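Local atomic coordinates of putative polyphosphate kinase 2 family protein (Arthrobacter aurescens, PDB entry 3RHF), a protein that probably acts as a polyphosphate kinase, transferring phosphate groups between polyphosphate and nucleotides. Residues Gly89-His94 with Tyr252-Val257. Residues are numbered along the deposited sequence; the frame is centred on the assembly and turned at random.
Sequences GGIVSH and YARIAV. With PO4 (phosphate ion), chain I.
Ile91 spans the gap between two helices to meet Ala253, Arg254 and Val257. Its CB points toward the second helix and divides the side chain into two branches. CG2, anti to the backbone N, meets Val257 tip to tip, with CG1 of Val257 3.8 Å from it. The other branch runs through CG1, beside the backbone N (chi1 -61°), and ends at CD1, which does the most touching. CD1 rests 3.8 Å from Ala253 CB. It also lies 3.5 Å from Ala253 O, which already accepts the helical bond from Val257 N, and an apolar methyl beside it costs that carbonyl no partner. A small alanine lets CD1 come down onto the backbone, while the beta-branched valine presents methyls to both Ile91 branches. Cutting Ile91 back to an alanine here is likely to leave Ala253 and Val257 without their apolar partner, opening a gap across the 10.2 Å between the axes of segments 89-94 and 252-257.

The first segment belongs to the helix that follows the P-loop in this P-loop NTPase fold, a parallel sheet sandwiched between helices. At that helix's start Gly89 N donates a nearly straight hydrogen bond (3.0 Å, 163°) to O4 of a phosphate ion, which the backbone N atoms of Thr85 and Gly87 and the Lys88 amine also grip. Next along the helix, Val92 turns away from this contact and packs on Val137 of strand 135-139. Arginine suits the border of the apolar patch: Arg254 lays its methylene CG more loosely near Ile91 CD1, then extends to NE, carrying its guanidinium to a bound citrate.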
loop_
_atom_site.group_PDB
_atom_site.type_symbol
_atom_site.label_atom_id
_atom_site.label_comp_id
_atom_site.label_asym_id
_atom_site.label_seq_id
_atom_site.Cartn_x
_atom_site.Cartn_y
_atom_site.Cartn_z
ATOM N N GLY A 89 -0.004 -10.869 -7.746
ATOM C CA GLY A 89 -0.652 -9.584 -7.574
ATOM C C GLY A 89 -1.557 -9.561 -6.358
ATOM O O GLY A 89 -1.508 -8.656 -5.535
ATOM N N GLY A 90 -2.393 -10.571 -6.246
ATOM C CA GLY A 90 -3.332 -10.668 -5.159
ATOM C C GLY A 90 -2.661 -10.896 -3.829
ATOM O O GLY A 90 -3.099 -10.382 -2.817
ATOM N N ILE A 91 -1.648 -11.710 -3.794
ATOM C CA ILE A 91 -0.965 -11.920 -2.538
ATOM C C ILE A 91 -0.256 -10.629 -2.089
ATOM O O ILE A 91 -0.362 -10.264 -0.895
ATOM C CB ILE A 91 0.028 -13.130 -2.597
ATOM C CG1 ILE A 91 -0.767 -14.406 -2.906
ATOM C CG2 ILE A 91 0.790 -13.294 -1.304
ATOM C CD1 ILE A 91 -0.471 -15.568 -2.018
ATOM N N VAL A 92 0.410 -9.933 -3.029
ATOM C CA VAL A 92 1.105 -8.735 -2.727
ATOM C C VAL A 92 0.139 -7.769 -2.146
ATOM O O VAL A 92 0.368 -7.220 -1.047
ATOM C CB VAL A 92 1.740 -8.082 -3.996
ATOM C CG1 VAL A 92 2.047 -6.590 -3.711
ATOM C CG2 VAL A 92 2.979 -8.845 -4.450
ATOM N N SER A 93 -0.987 -7.599 -2.831
ATOM C CA SER A 93 -2.024 -6.706 -2.359
ATOM C C SER A 93 -2.526 -7.078 -1.010
ATOM O O SER A 93 -2.889 -6.205 -0.205
ATOM C CB SER A 93 -3.215 -6.756 -3.301
ATOM O OG SER A 93 -4.243 -5.860 -2.939
ATOM N N HIS A 94 -2.638 -8.359 -0.735
ATOM C CA HIS A 94 -3.191 -8.685 0.558
ATOM C C HIS A 94 -2.175 -8.362 1.700
ATOM O O HIS A 94 -2.522 -7.737 2.722
ATOM C CB HIS A 94 -3.684 -10.130 0.646
ATOM C CG HIS A 94 -4.464 -10.363 1.881
ATOM N ND1 HIS A 94 -3.854 -10.649 3.085
ATOM C CD2 HIS A 94 -5.784 -10.194 2.150
ATOM C CE1 HIS A 94 -4.779 -10.693 4.039
ATOM N NE2 HIS A 94 -5.955 -10.417 3.502
ATOM N N TYR A 252 -5.076 -21.031 0.235
ATOM C CA TYR A 252 -3.927 -21.648 0.949
ATOM C C TYR A 252 -2.631 -20.854 0.762
ATOM O O TYR A 252 -1.868 -20.639 1.718
ATOM C CB TYR A 252 -3.672 -23.084 0.544
ATOM C CG TYR A 252 -2.360 -23.588 1.131
ATOM C CD1 TYR A 252 -2.234 -23.814 2.466
ATOM C CD2 TYR A 252 -1.244 -23.756 0.341
ATOM C CE1 TYR A 252 -1.054 -24.250 3.011
ATOM C CE2 TYR A 252 -0.063 -24.170 0.860
ATOM C CZ TYR A 252 0.042 -24.423 2.203
ATOM O OH TYR A 252 1.230 -24.860 2.743
ATOM N N ALA A 253 -2.374 -20.470 -0.481
ATOM C CA ALA A 253 -1.199 -19.652 -0.784
ATOM C C ALA A 253 -1.218 -18.369 0.046
ATOM O O ALA A 253 -0.194 -17.975 0.567
ATOM C CB ALA A 253 -1.121 -19.333 -2.260
ATOM N N ARG A 254 -2.367 -17.730 0.198
ATOM C CA ARG A 254 -2.399 -16.541 0.993
ATOM C C ARG A 254 -1.932 -16.788 2.422
ATOM O O ARG A 254 -1.158 -15.973 2.942
ATOM C CB ARG A 254 -3.784 -15.953 1.050
ATOM C CG ARG A 254 -4.249 -15.359 -0.234
ATOM C CD ARG A 254 -5.696 -14.957 -0.149
ATOM N NE ARG A 254 -6.214 -14.719 -1.500
ATOM C CZ ARG A 254 -7.353 -15.214 -2.015
ATOM N NH1 ARG A 254 -8.194 -15.976 -1.319
ATOM N NH2 ARG A 254 -7.682 -14.886 -3.249
ATOM N N ILE A 255 -2.426 -17.837 3.085
ATOM C CA ILE A 255 -2.032 -18.082 4.455
ATOM C C ILE A 255 -0.633 -18.663 4.578
ATOM O O ILE A 255 -0.020 -18.586 5.627
ATOM C CB ILE A 255 -3.005 -18.970 5.215
ATOM C CG1 ILE A 255 -3.211 -20.328 4.496
ATOM C CG2 ILE A 255 -4.291 -18.233 5.444
ATOM C CD1 ILE A 255 -4.047 -21.334 5.313
ATOM N N ALA A 256 -0.115 -19.237 3.503
ATOM C CA ALA A 256 1.228 -19.836 3.572
ATOM C C ALA A 256 2.244 -18.697 3.446
ATOM O O ALA A 256 3.224 -18.629 4.195
ATOM C CB ALA A 256 1.423 -20.931 2.494
ATOM N N VAL A 257 1.967 -17.777 2.529
ATOM C CA VAL A 257 2.811 -16.619 2.388
ATOM C C VAL A 257 2.758 -15.837 3.669
ATOM O O VAL A 257 3.805 -15.530 4.266
ATOM C CB VAL A 257 2.496 -15.764 1.157
ATOM C CG1 VAL A 257 3.335 -14.510 1.203
ATOM C CG2 VAL A 257 2.872 -16.506 -0.133
HETATM P P PO4 I . -0.249 -13.076 -11.305
HETATM O O1 PO4 I . -0.285 -12.857 -12.857
HETATM O O2 PO4 I . -1.704 -13.640 -10.942
HETATM O O3 PO4 I . 0.855 -14.076 -10.829
HETATM O O4 PO4 I . 0.037 -11.700 -10.626
#